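YdhT protein (Bacillus subtilis, PDB 3CBW) catalyses the endo hydrolysis of beta-1,4-linked mannan, galactomannan and glucomannan, and takes part in the degradation of glucomannan. Local coordinates at residues P34-N39 against S339-V344; S153-G158 against H209-T214; D231-F236 against Y261-A266; F285-F290 against A314-A319. The protein carries 3 engineered substitutions. All coordinates share one frame; numbering follows the deposited sequence.

How the contacts relate
The four contacts tie together separate parts of a TIM barrel of glycosyl hydrolase family 26. Contact 1 brings a loop near the start of the chain against residues 339-344 near its end, so contacts 2, 3 and 4 all fall within the loop it closes, one after another in sequence. None touches another; the nearest atoms of contacts 1 and 3 are still about 7 Å apart. Contacts 2 and 4 lie on opposite sides of the chain's centre, their own centres about 37 Å apart. Contact 4 comes nearest the presumed substrate site, the side chain of Tyr287 being about 6 Å from that of Trp307. In contact 3, the side chain of Lys233 is about 10 Å from that of Glu176, the probable proton donor.

Contact 1: P34-N39 against S339-V344; sequences PNRTEN and SLTPIV
Asn35 and Arg36 lie in the loop that leads from helix 21-32 into strand 41-49 of the TIM barrel, and they hold residues 341-344, near the C-terminal end of the modelled chain, against it. The arrangement illustrates how one arginine can organise two irregular stretches of backbone. Arg36 sends CG anti to its own carbonyl carbon (chi1 -65°) and then runs extended to NE, which carries the guanidinium across to the tail. There Arg36 NH2 donates to Pro342 O at 2.7 Å and to Thr341 OG1 at 2.9 Å, and both oxygens lie almost in the guanidinium plane. A weak bond from NE also reaches Pro342 O, so this carbonyl is met by two nitrogens of one edge. On its own segment, Arg36 NH1 donates to Asn39 O at 2.8 Å. With oxygens at all three nitrogens the flat group has little freedom to rotate. Thr341 OG1 is itself engaged twice, since it also bonds to Ile334 O. Lower on the arginine stem, Arg36 CG rests 3.9 Å from Val344 CG2. Asn35 adds a second polar tie: its ND2 donates to Val344 O at 2.8 Å in a nearly straight bond (165°), the acceptor lying close to the amide plane. The CG1 methyl of Val344 packs 3.6 Å from Asn35 O. Helix 21-32 flanks this junction, with Trp29 touching Arg36 and Leu340 and His32 touching Ile343, while strand 335-336 meets Leu340 and Thr341 through Trp335 and Asn336.

Contact 2: S153-G158 against H209-T214; sequences SKIADG and HYMTDT
Met211 and Tyr210 project from one helix as two neighbouring bumps, and the small side chain of Ala156 on the other leaves the hollow that both use. Met211 is bent at chi2 (-54°), which brings its sulfur against the alanine: Met211 SD lies 3.8 Å from Ala156 CB. Beyond the sulfur, the terminal methyl reaches the preceding residue, Ile155, with Met211 CE 3.8 Å from Ile155 CG2 and the two side chains crossing at about a right angle. The Tyr210 ring turns an edge to the same alanine, CE2 standing 4.3 Å from Ala156 CB, and its far end extends alongside the backbone of Ser153, where Tyr210 OH comes to 3.2 Å from Ser153 CB. These are two successive outer helices of the barrel, 143-163 and 194-214, joined through strand 169-172. The local axes approach to 10.4 Å and cross at -55°, with the small Ala156 side chain facing the other helix. A water molecule bridges the two by hydrogen bonds, 2.9 Å from Ser153 OG and 2.6 Å from Tyr210 OH. Replacing Tyr210 by an alanine would probably open a gap beside Ala156 and Ser153 and leave this water with one partner fewer. Leu152 of helix 143-163 touches both bumps, Tyr210 and Met211, and Leu159 also meets Met211. On the inner side Met211 reaches Leu220 and Trp222 of strand 220-224. Helix 194-214 widens into a pi-type turn here, where His209 O accepts from both Asp213 N and Thr214 N.

Contact 3: D231-F236 against Y261-A266; sequences DFKTDF and YDQLTA
Thr234 points its CG2 methyl at the short helix 261-265, joining a loop and a helix of the TIM barrel: the long connection from strand 220-224 to strand 245-252, and the helical turn that follows the latter strand. Thr234 and Gln263 cross at about a right angle. Thr234 CG2 comes 3.6 Å from Gln263 O and 3.8 Å from Gln263 CB, a position set by chi1 of 65°, which turns CG2 anti to the carbonyl carbon of the threonine. The branch of Leu264 approaches from the next position of the helix, its CD2 lying 4.1 Å from Thr234 CG2. Leu264 is buried, and its other neighbours include Val246 and Leu248 of strand 245-252 and Tyr224.

Lys233 and Gln263 run past each other obliquely, Lys233 CD being 4.1 Å from Gln263 NE2. The lysine starts toward the helix and then bends at chi2 (101°), which swings its amine off to a different set of partners. This amine, on a buried residue, is gathered in by Asn259 OD1 and the carbonyls of Arg230 and Ala228. Gln263 NE2 bonds to Asn259 OD1 as well, and this one amide oxygen therefore links the polar ends of both side chains. The backbone of Lys233 also takes part: Lys233 O accepts from Tyr224 OH and lies 3.9 Å from Leu264 CD2.

Contact 4: F285-F290 against A314-A319; sequences FDYSLF and AVNKGA
Asp286 and Lys317 meet where an N-capped helix of the TIM barrel, 287-297, abuts a type II beta turn running from Asn316 to Ala319. Asp286 holds CG anti to its backbone N (chi1 -168°), which places Asp286 OD1 to accept from Ser288 N at 2.8 Å and from Ser288 OG at 2.6 Å, both on the same face of the carboxylate. With an alanine here, Ser288 would probably lose the acceptor shared by its N-H and hydroxyl, leaving Ser288 N without its side-chain cap. Lys317 takes a rarer first torsion (85°), bringing its CG to 3.4 Å from Asp286 CG and 3.2 Å from Phe285 O. The chain then bends at chi3, and Lys317 NZ stays 5.6 Å from Asp286 OD2, too far for a salt bridge. One backbone bond spans the segments, Tyr287 N to Lys317 O at 2.9 Å. The Tyr287 ring has Phe285 CE2 over its centre and turns an edge to Asn316 CB; its hydroxyl bonds to Trp311 O, while Asn316 ND2 bonds to Ser312 O. Gly318, at positive phi, passes with its CA 3.4 Å from Asp286 OD1, where a side chain would clash.

Contact 1: P34-N39 against S339-V344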
loop_
_atom_site.group_PDB
_atom_site.type_symbol
_atom_site.label_atom_id
_atom_site.label_comp_id
_atom_site.label_asym_id
_atom_site.label_seq_id
_atom_site.Cartn_x
_atom_site.Cartn_y
_atom_site.Cartn_z
ATOM N N PRO A 34 -9.895 1.182 15.541
ATOM C CA PRO A 34 -9.330 0.702 16.819
ATOM C C PRO A 34 -10.159 1.017 18.067
ATOM O O PRO A 34 -9.840 0.518 19.147
ATOM C CB PRO A 34 -7.971 1.409 16.882
ATOM C CG PRO A 34 -7.642 1.720 15.438
ATOM C CD PRO A 34 -8.977 2.139 14.893
ATOM N N ASN A 35 -11.207 1.824 17.934
ATOM C CA ASN A 35 -12.122 2.072 19.056
ATOM C C ASN A 35 -13.133 0.951 19.272
ATOM O O ASN A 35 -13.815 0.920 20.297
ATOM C CB ASN A 35 -12.854 3.395 18.859
ATOM C CG ASN A 35 -11.912 4.579 18.788
ATOM O OD1 ASN A 35 -10.826 4.568 19.367
ATOM N ND2 ASN A 35 -12.327 5.615 18.077
ATOM N N ARG A 36 -13.239 0.038 18.313
ATOM C CA ARG A 36 -14.166 -1.084 18.411
ATOM C C ARG A 36 -13.615 -2.159 19.329
ATOM O O ARG A 36 -12.424 -2.161 19.647
ATOM C CB ARG A 36 -14.416 -1.696 17.032
ATOM C CG ARG A 36 -15.111 -0.783 16.049
ATOM C CD ARG A 36 -15.165 -1.463 14.705
ATOM N NE ARG A 36 -16.119 -0.802 13.820
ATOM C CZ ARG A 36 -16.643 -1.371 12.742
ATOM N NH1 ARG A 36 -16.275 -2.601 12.385
ATOM N NH2 ARG A 36 -17.527 -0.704 12.007
ATOM N N THR A 37 -14.488 -3.088 19.708
ATOM C CA THR A 37 -14.086 -4.245 20.507
ATOM C C THR A 37 -13.861 -5.490 19.648
ATOM O O THR A 37 -13.276 -6.472 20.115
ATOM C CB THR A 37 -15.132 -4.568 21.596
ATOM O OG1 THR A 37 -16.411 -4.778 20.987
ATOM C CG2 THR A 37 -15.225 -3.432 22.589
ATOM N N GLU A 38 -14.349 -5.457 18.408
ATOM C CA GLU A 38 -14.176 -6.550 17.457
ATOM C C GLU A 38 -14.248 -5.952 16.062
ATOM O O GLU A 38 -14.554 -4.766 15.934
ATOM C CB GLU A 38 -15.260 -7.623 17.652
ATOM C CG GLU A 38 -16.679 -7.190 17.320
ATOM C CD GLU A 38 -17.687 -8.277 17.636
ATOM O OE1 GLU A 38 -18.224 -8.896 16.690
ATOM O OE2 GLU A 38 -17.924 -8.528 18.838
ATOM N N ASN A 39 -13.976 -6.754 15.031
ATOM C CA ASN A 39 -14.075 -6.278 13.638
ATOM C C ASN A 39 -13.330 -4.959 13.450
ATOM O O ASN A 39 -13.889 -3.959 12.993
ATOM C CB ASN A 39 -15.545 -6.098 13.220
ATOM C CG ASN A 39 -16.201 -7.393 12.756
ATOM O OD1 ASN A 39 -17.150 -7.365 11.968
ATOM N ND2 ASN A 39 -15.707 -8.523 13.230
ATOM N N SER A 339 -26.352 0.574 4.945
ATOM C CA SER A 339 -25.802 1.362 6.032
ATOM C C SER A 339 -24.332 1.038 6.252
ATOM O O SER A 339 -23.835 -0.033 5.881
ATOM C CB SER A 339 -26.607 1.152 7.318
ATOM O OG SER A 339 -26.439 -0.168 7.806
ATOM N N LEU A 340 -23.628 1.976 6.859
ATOM C CA LEU A 340 -22.241 1.761 7.205
ATOM C C LEU A 340 -22.174 1.081 8.557
ATOM O O LEU A 340 -22.968 1.401 9.450
ATOM C CB LEU A 340 -21.528 3.107 7.262
ATOM C CG LEU A 340 -20.022 3.094 7.463
ATOM C CD1 LEU A 340 -19.326 2.326 6.348
ATOM C CD2 LEU A 340 -19.527 4.533 7.533
ATOM N N THR A 341 -21.246 0.133 8.728
ATOM C CA THR A 341 -21.040 -0.428 10.068
ATOM C C THR A 341 -20.484 0.667 10.996
ATOM O O THR A 341 -19.901 1.646 10.522
ATOM C CB THR A 341 -20.139 -1.674 10.064
ATOM O OG1 THR A 341 -18.860 -1.333 9.510
ATOM C CG2 THR A 341 -20.779 -2.828 9.267
ATOM N N PRO A 342 -20.702 0.532 12.318
ATOM C CA PRO A 342 -20.504 1.641 13.246
ATOM C C PRO A 342 -19.150 2.325 13.262
ATOM O O PRO A 342 -18.088 1.682 13.165
ATOM C CB PRO A 342 -20.767 1.004 14.615
ATOM C CG PRO A 342 -21.719 -0.094 14.324
ATOM C CD PRO A 342 -21.230 -0.657 13.015
ATOM N N ILE A 343 -19.207 3.643 13.374
ATOM C CA ILE A 343 -18.050 4.441 13.703
ATOM C C ILE A 343 -18.111 4.682 15.206
ATOM O O ILE A 343 -19.018 5.368 15.702
ATOM C CB ILE A 343 -18.032 5.760 12.903
ATOM C CG1 ILE A 343 -17.875 5.452 11.406
ATOM C CG2 ILE A 343 -16.922 6.684 13.401
ATOM C CD1 ILE A 343 -17.981 6.656 10.468
ATOM N N VAL A 344 -17.173 4.081 15.932
ATOM C CA VAL A 344 -17.103 4.211 17.383
ATOM C C VAL A 344 -16.097 5.312 17.721
ATOM O O VAL A 344 -14.985 5.325 17.189
ATOM C CB VAL A 344 -16.672 2.873 18.049
ATOM C CG1 VAL A 344 -16.637 3.007 19.576
ATOM C CG2 VAL A 344 -17.589 1.719 17.635
#

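Contact 2: S153-G158 against H209-T214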
loop_
_atom_site.group_PDB
_atom_site.type_symbol
_atom_site.label_atom_id
_atom_site.label_comp_id
_atom_site.label_asym_id
_atom_site.label_seq_id
_atom_site.Cartn_x
_atom_site.Cartn_y
_atom_site.Cartn_z
ATOM N N SER A 153 1.569 9.784 -15.877
ATOM C CA SER A 153 0.413 10.082 -16.703
ATOM C C SER A 153 -0.403 8.832 -16.973
ATOM O O SER A 153 -1.627 8.862 -16.899
ATOM C CB SER A 153 0.849 10.719 -18.019
ATOM O OG SER A 153 -0.282 11.116 -18.760
ATOM N N LYS A 154 0.270 7.725 -17.279
ATOM C CA LYS A 154 -0.436 6.487 -17.563
ATOM C C LYS A 154 -1.094 5.919 -16.300
ATOM O O LYS A 154 -2.204 5.404 -16.351
ATOM C CB LYS A 154 0.509 5.469 -18.210
ATOM C CG LYS A 154 -0.212 4.306 -18.844
ATOM C CD LYS A 154 0.738 3.395 -19.600
ATOM C CE LYS A 154 -0.022 2.219 -20.163
ATOM N NZ LYS A 154 0.913 1.228 -20.784
ATOM N N ILE A 155 -0.396 6.021 -15.173
ATOM C CA ILE A 155 -0.944 5.625 -13.872
ATOM C C ILE A 155 -2.212 6.428 -13.574
ATOM O O ILE A 155 -3.249 5.860 -13.208
ATOM C CB ILE A 155 0.110 5.799 -12.744
ATOM C CG1 ILE A 155 1.225 4.760 -12.910
ATOM C CG2 ILE A 155 -0.549 5.672 -11.367
ATOM C CD1 ILE A 155 2.515 5.150 -12.222
ATOM N N ALA A 156 -2.135 7.744 -13.766
ATOM C CA ALA A 156 -3.280 8.611 -13.502
ATOM C C ALA A 156 -4.457 8.277 -14.407
ATOM O O ALA A 156 -5.595 8.297 -13.959
ATOM C CB ALA A 156 -2.900 10.067 -13.650
ATOM N N ASP A 157 -4.189 7.942 -15.673
ATOM C CA ASP A 157 -5.267 7.530 -16.582
ATOM C C ASP A 157 -5.981 6.309 -16.005
ATOM O O ASP A 157 -7.206 6.212 -16.045
ATOM C CB ASP A 157 -4.727 7.186 -17.974
ATOM C CG ASP A 157 -4.219 8.399 -18.752
ATOM O OD1 ASP A 157 -4.428 9.560 -18.348
ATOM O OD2 ASP A 157 -3.597 8.159 -19.816
ATOM N N GLY A 158 -5.211 5.368 -15.459
ATOM C CA GLY A 158 -5.803 4.191 -14.830
ATOM C C GLY A 158 -6.599 4.561 -13.592
ATOM O O GLY A 158 -7.721 4.102 -13.408
ATOM N N HIS A 209 1.372 15.806 -5.868
ATOM C CA HIS A 209 0.881 16.958 -6.626
ATOM C C HIS A 209 0.458 16.591 -8.029
ATOM O O HIS A 209 -0.532 17.135 -8.526
ATOM C CB HIS A 209 1.912 18.082 -6.629
ATOM C CG HIS A 209 2.084 18.703 -5.289
ATOM N ND1 HIS A 209 3.317 18.942 -4.720
ATOM C CD2 HIS A 209 1.163 19.105 -4.385
ATOM C CE1 HIS A 209 3.145 19.477 -3.525
ATOM N NE2 HIS A 209 1.848 19.588 -3.297
ATOM N N TYR A 210 1.159 15.660 -8.663
ATOM C CA TYR A 210 0.756 15.225 -9.987
ATOM C C TYR A 210 -0.633 14.594 -9.918
ATOM O O TYR A 210 -1.524 14.920 -10.708
ATOM C CB TYR A 210 1.763 14.223 -10.551
ATOM C CG TYR A 210 1.565 13.943 -12.019
ATOM C CD1 TYR A 210 2.321 14.625 -12.970
ATOM C CD2 TYR A 210 0.631 13.005 -12.465
ATOM C CE1 TYR A 210 2.161 14.393 -14.323
ATOM C CE2 TYR A 210 0.455 12.759 -13.837
ATOM C CZ TYR A 210 1.232 13.469 -14.758
ATOM O OH TYR A 210 1.110 13.267 -16.116
ATOM N N MET A 211 -0.826 13.664 -8.983
ATOM C CA MET A 211 -2.097 12.947 -8.912
ATOM C C MET A 211 -3.235 13.843 -8.443
ATOM O O MET A 211 -4.328 13.799 -8.993
ATOM C CB MET A 211 -1.973 11.730 -7.992
ATOM C CG MET A 211 -1.014 10.643 -8.495
ATOM S SD MET A 211 -1.311 9.993 -10.231
ATOM C CE MET A 211 0.363 9.267 -10.528
ATOM N N THR A 212 -2.982 14.639 -7.412
ATOM C CA THR A 212 -4.030 15.413 -6.762
ATOM C C THR A 212 -4.348 16.687 -7.541
ATOM O O THR A 212 -5.516 16.982 -7.805
ATOM C CB THR A 212 -3.618 15.737 -5.312
ATOM O OG1 THR A 212 -3.297 14.514 -4.641
ATOM C CG2 THR A 212 -4.720 16.453 -4.566
ATOM N N ASP A 213 -3.314 17.437 -7.914
ATOM C CA ASP A 213 -3.538 18.751 -8.518
ATOM C C ASP A 213 -3.553 18.675 -10.039
ATOM O O ASP A 213 -4.555 19.023 -10.657
ATOM C CB ASP A 213 -2.504 19.740 -7.992
ATOM C CG ASP A 213 -2.637 19.960 -6.500
ATOM O OD1 ASP A 213 -3.784 19.943 -5.992
ATOM O OD2 ASP A 213 -1.600 20.147 -5.838
ATOM N N THR A 214 -2.489 18.181 -10.651
ATOM C CA THR A 214 -2.450 18.087 -12.119
ATOM C C THR A 214 -3.589 17.227 -12.648
ATOM O O THR A 214 -4.222 17.575 -13.654
ATOM C CB THR A 214 -1.094 17.537 -12.601
ATOM O OG1 THR A 214 -0.041 18.338 -12.054
ATOM C CG2 THR A 214 -0.993 17.513 -14.136
HETATM O O HOH W 1 -1.096 13.563 -17.484
#

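Contact 3: D231-F236 against Y261-A266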
loop_
_atom_site.group_PDB
_atom_site.type_symbol
_atom_site.label_atom_id
_atom_site.label_comp_id
_atom_site.label_asym_id
_atom_site.label_seq_id
_atom_site.Cartn_x
_atom_site.Cartn_y
_atom_site.Cartn_z
ATOM N N ASP A 231 16.296 0.855 9.305
ATOM C CA ASP A 231 16.199 2.046 10.137
ATOM C C ASP A 231 15.457 3.175 9.424
ATOM O O ASP A 231 15.050 3.036 8.265
ATOM C CB ASP A 231 17.609 2.529 10.521
ATOM C CG ASP A 231 18.394 1.508 11.330
ATOM O OD1 ASP A 231 17.784 0.646 11.997
ATOM O OD2 ASP A 231 19.642 1.599 11.304
ATOM N N PHE A 232 15.274 4.286 10.134
ATOM C CA PHE A 232 14.815 5.550 9.561
ATOM C C PHE A 232 13.359 5.525 9.142
ATOM O O PHE A 232 12.996 6.119 8.129
ATOM C CB PHE A 232 15.697 5.997 8.379
ATOM C CG PHE A 232 17.169 5.783 8.603
ATOM C CD1 PHE A 232 17.818 6.349 9.694
ATOM C CD2 PHE A 232 17.899 4.995 7.723
ATOM C CE1 PHE A 232 19.182 6.125 9.904
ATOM C CE2 PHE A 232 19.250 4.771 7.919
ATOM C CZ PHE A 232 19.894 5.329 9.011
ATOM N N LYS A 233 12.516 4.869 9.928
ATOM C CA LYS A 233 11.118 4.717 9.538
ATOM C C LYS A 233 10.389 6.033 9.405
ATOM O O LYS A 233 9.496 6.140 8.577
ATOM C CB LYS A 233 10.346 3.863 10.537
ATOM C CG LYS A 233 10.354 2.388 10.282
ATOM C CD LYS A 233 11.332 1.732 11.184
ATOM C CE LYS A 233 11.305 0.227 11.072
ATOM N NZ LYS A 233 12.528 -0.305 11.694
ATOM N N THR A 234 10.733 7.022 10.227
ATOM C CA THR A 234 10.049 8.315 10.179
ATOM C C THR A 234 10.810 9.412 9.461
ATOM O O THR A 234 10.219 10.437 9.151
ATOM C CB THR A 234 9.664 8.829 11.578
ATOM O OG1 THR A 234 10.846 9.093 12.339
ATOM C CG2 THR A 234 8.779 7.825 12.302
ATOM N N ASP A 235 12.100 9.214 9.182
ATOM C CA ASP A 235 12.897 10.272 8.572
ATOM C C ASP A 235 12.396 10.624 7.177
ATOM O O ASP A 235 12.513 11.764 6.750
ATOM C CB ASP A 235 14.386 9.899 8.534
ATOM C CG ASP A 235 15.033 9.897 9.915
ATOM O OD1 ASP A 235 14.456 10.452 10.871
ATOM O OD2 ASP A 235 16.139 9.334 10.035
ATOM N N PHE A 236 11.813 9.651 6.487
ATOM C CA PHE A 236 11.332 9.849 5.130
ATOM C C PHE A 236 9.915 10.411 5.044
ATOM O O PHE A 236 9.409 10.629 3.958
ATOM C CB PHE A 236 11.397 8.524 4.381
ATOM C CG PHE A 236 12.792 8.062 4.072
ATOM C CD1 PHE A 236 13.427 8.491 2.917
ATOM C CD2 PHE A 236 13.444 7.174 4.913
ATOM C CE1 PHE A 236 14.703 8.061 2.613
ATOM C CE2 PHE A 236 14.710 6.746 4.616
ATOM C CZ PHE A 236 15.340 7.190 3.463
ATOM N N TYR A 261 6.277 0.358 15.019
ATOM C CA TYR A 261 4.901 0.670 15.367
ATOM C C TYR A 261 4.799 1.911 16.259
ATOM O O TYR A 261 3.974 2.787 16.023
ATOM C CB TYR A 261 4.256 -0.542 16.030
ATOM C CG TYR A 261 2.914 -0.306 16.662
ATOM C CD1 TYR A 261 1.744 -0.420 15.916
ATOM C CD2 TYR A 261 2.808 0.008 18.015
ATOM C CE1 TYR A 261 0.508 -0.228 16.496
ATOM C CE2 TYR A 261 1.579 0.221 18.608
ATOM C CZ TYR A 261 0.435 0.099 17.840
ATOM O OH TYR A 261 -0.792 0.271 18.404
ATOM N N ASP A 262 5.632 1.989 17.297
ATOM C CA ASP A 262 5.589 3.133 18.204
ATOM C C ASP A 262 5.888 4.436 17.469
ATOM O O ASP A 262 5.153 5.407 17.613
ATOM C CB ASP A 262 6.593 2.956 19.346
ATOM C CG ASP A 262 6.178 1.883 20.338
ATOM O OD1 ASP A 262 4.979 1.557 20.409
ATOM O OD2 ASP A 262 7.067 1.407 21.084
ATOM N N GLN A 263 6.967 4.426 16.685
ATOM C CA GLN A 263 7.424 5.581 15.885
ATOM C C GLN A 263 6.361 6.065 14.900
ATOM O O GLN A 263 6.151 7.269 14.727
ATOM C CB GLN A 263 8.696 5.243 15.075
ATOM C CG GLN A 263 9.939 4.796 15.842
ATOM C CD GLN A 263 10.091 3.284 15.864
ATOM O OE1 GLN A 263 9.311 2.575 16.517
ATOM N NE2 GLN A 263 11.100 2.781 15.156
ATOM N N LEU A 264 5.693 5.133 14.229
ATOM C CA LEU A 264 4.717 5.502 13.201
ATOM C C LEU A 264 3.379 5.931 13.783
ATOM O O LEU A 264 2.816 6.935 13.360
ATOM C CB LEU A 264 4.569 4.390 12.158
ATOM C CG LEU A 264 5.819 4.206 11.295
ATOM C CD1 LEU A 264 5.649 2.967 10.453
ATOM C CD2 LEU A 264 6.097 5.428 10.414
ATOM N N THR A 265 2.884 5.213 14.789
ATOM C CA THR A 265 1.633 5.629 15.427
ATOM C C THR A 265 1.772 7.018 16.072
ATOM O O THR A 265 0.798 7.764 16.146
ATOM C CB THR A 265 1.115 4.614 16.471
ATOM O OG1 THR A 265 2.130 4.372 17.451
ATOM C CG2 THR A 265 0.720 3.302 15.813
ATOM N N ALA A 266 2.991 7.365 16.479
ATOM C CA ALA A 266 3.269 8.675 17.087
ATOM C C ALA A 266 3.036 9.848 16.117
ATOM O O ALA A 266 2.875 11.001 16.544
ATOM C CB ALA A 266 4.689 8.710 17.620
#

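Contact 4: F285-F290 against A314-A319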
loop_
_atom_site.group_PDB
_atom_site.type_symbol
_atom_site.label_atom_id
_atom_site.label_comp_id
_atom_site.label_asym_id
_atom_site.label_seq_id
_atom_site.Cartn_x
_atom_site.Cartn_y
_atom_site.Cartn_z
ATOM N N PHE A 285 6.100 -20.386 9.726
ATOM C CA PHE A 285 5.296 -19.163 9.807
ATOM C C PHE A 285 3.853 -19.474 10.165
ATOM O O PHE A 285 3.269 -20.400 9.622
ATOM C CB PHE A 285 5.345 -18.370 8.501
ATOM C CG PHE A 285 4.795 -16.976 8.624
ATOM C CD1 PHE A 285 5.614 -15.925 9.041
ATOM C CD2 PHE A 285 3.467 -16.712 8.323
ATOM C CE1 PHE A 285 5.117 -14.631 9.145
ATOM C CE2 PHE A 285 2.953 -15.426 8.444
ATOM C CZ PHE A 285 3.783 -14.376 8.849
ATOM N N ASP A 286 3.279 -18.693 11.075
ATOM C CA ASP A 286 1.921 -18.933 11.536
ATOM C C ASP A 286 1.138 -17.624 11.622
ATOM O O ASP A 286 1.404 -16.781 12.494
ATOM C CB ASP A 286 1.956 -19.642 12.901
ATOM C CG ASP A 286 0.600 -20.188 13.331
ATOM O OD1 ASP A 286 -0.452 -19.653 12.909
ATOM O OD2 ASP A 286 0.584 -21.163 14.122
ATOM N N TYR A 287 0.159 -17.464 10.733
ATOM C CA TYR A 287 -0.638 -16.240 10.703
ATOM C C TYR A 287 -1.490 -16.057 11.961
ATOM O O TYR A 287 -1.883 -14.937 12.276
ATOM C CB TYR A 287 -1.493 -16.149 9.430
ATOM C CG TYR A 287 -0.764 -15.524 8.252
ATOM C CD1 TYR A 287 -0.545 -14.144 8.203
ATOM C CD2 TYR A 287 -0.291 -16.301 7.187
ATOM C CE1 TYR A 287 0.120 -13.546 7.130
ATOM C CE2 TYR A 287 0.375 -15.708 6.100
ATOM C CZ TYR A 287 0.582 -14.334 6.092
ATOM O OH TYR A 287 1.246 -13.730 5.047
ATOM N N SER A 288 -1.767 -17.142 12.690
ATOM C CA SER A 288 -2.510 -17.013 13.951
ATOM C C SER A 288 -1.702 -16.251 14.998
ATOM O O SER A 288 -2.269 -15.524 15.817
ATOM C CB SER A 288 -2.968 -18.376 14.497
ATOM O OG SER A 288 -1.888 -19.129 15.007
ATOM N N LEU A 289 -0.380 -16.396 14.944
ATOM C CA LEU A 289 0.506 -15.654 15.833
ATOM C C LEU A 289 0.578 -14.181 15.456
ATOM O O LEU A 289 0.767 -13.326 16.314
ATOM C CB LEU A 289 1.905 -16.280 15.865
ATOM C CG LEU A 289 1.940 -17.707 16.434
ATOM C CD1 LEU A 289 3.295 -18.342 16.189
ATOM C CD2 LEU A 289 1.567 -17.721 17.928
ATOM N N PHE A 290 0.444 -13.892 14.166
ATOM C CA PHE A 290 0.445 -12.498 13.697
ATOM C C PHE A 290 -0.773 -11.728 14.219
ATOM O O PHE A 290 -0.637 -10.615 14.733
ATOM C CB PHE A 290 0.514 -12.469 12.167
ATOM C CG PHE A 290 0.365 -11.096 11.570
ATOM C CD1 PHE A 290 1.291 -10.086 11.852
ATOM C CD2 PHE A 290 -0.678 -10.822 10.687
ATOM C CE1 PHE A 290 1.161 -8.815 11.280
ATOM C CE2 PHE A 290 -0.813 -9.561 10.119
ATOM C CZ PHE A 290 0.110 -8.562 10.411
ATOM N N ALA A 314 -3.420 -18.243 2.431
ATOM C CA ALA A 314 -4.069 -19.499 2.051
ATOM C C ALA A 314 -3.178 -20.732 2.198
ATOM O O ALA A 314 -3.682 -21.826 2.475
ATOM C CB ALA A 314 -4.628 -19.417 0.634
ATOM N N VAL A 315 -1.869 -20.556 2.023
ATOM C CA VAL A 315 -0.931 -21.695 2.001
ATOM C C VAL A 315 -0.049 -21.758 3.245
ATOM O O VAL A 315 0.859 -22.588 3.337
ATOM C CB VAL A 315 -0.056 -21.694 0.723
ATOM C CG1 VAL A 315 -0.937 -21.694 -0.524
ATOM C CG2 VAL A 315 0.912 -20.510 0.709
ATOM N N ASN A 316 -0.297 -20.862 4.196
ATOM C CA ASN A 316 0.489 -20.835 5.413
ATOM C C ASN A 316 -0.358 -21.242 6.597
ATOM O O ASN A 316 -1.588 -21.169 6.550
ATOM C CB ASN A 316 1.096 -19.442 5.617
ATOM C CG ASN A 316 2.364 -19.248 4.820
ATOM O OD1 ASN A 316 3.424 -19.752 5.196
ATOM N ND2 ASN A 316 2.266 -18.527 3.704
ATOM N N LYS A 317 0.282 -21.696 7.670
ATOM C CA LYS A 317 -0.512 -22.136 8.807
ATOM C C LYS A 317 -1.243 -20.971 9.489
ATOM O O LYS A 317 -0.827 -19.807 9.399
ATOM C CB LYS A 317 0.280 -23.050 9.762
ATOM C CG LYS A 317 1.130 -22.424 10.812
ATOM C CD LYS A 317 1.796 -23.502 11.702
ATOM C CE LYS A 317 2.894 -24.265 10.957
ATOM N NZ LYS A 317 3.562 -25.336 11.782
ATOM N N GLY A 318 -2.373 -21.289 10.102
ATOM C CA GLY A 318 -3.144 -20.310 10.859
ATOM C C GLY A 318 -4.088 -19.438 10.046
ATOM O O GLY A 318 -4.651 -18.485 10.581
ATOM N N ALA A 319 -4.299 -19.769 8.775
ATOM C CA ALA A 319 -5.212 -18.990 7.919
ATOM C C ALA A 319 -6.620 -18.871 8.489
ATOM O O ALA A 319 -7.192 -17.782 8.499
ATOM C CB ALA A 319 -5.271 -19.587 6.530
#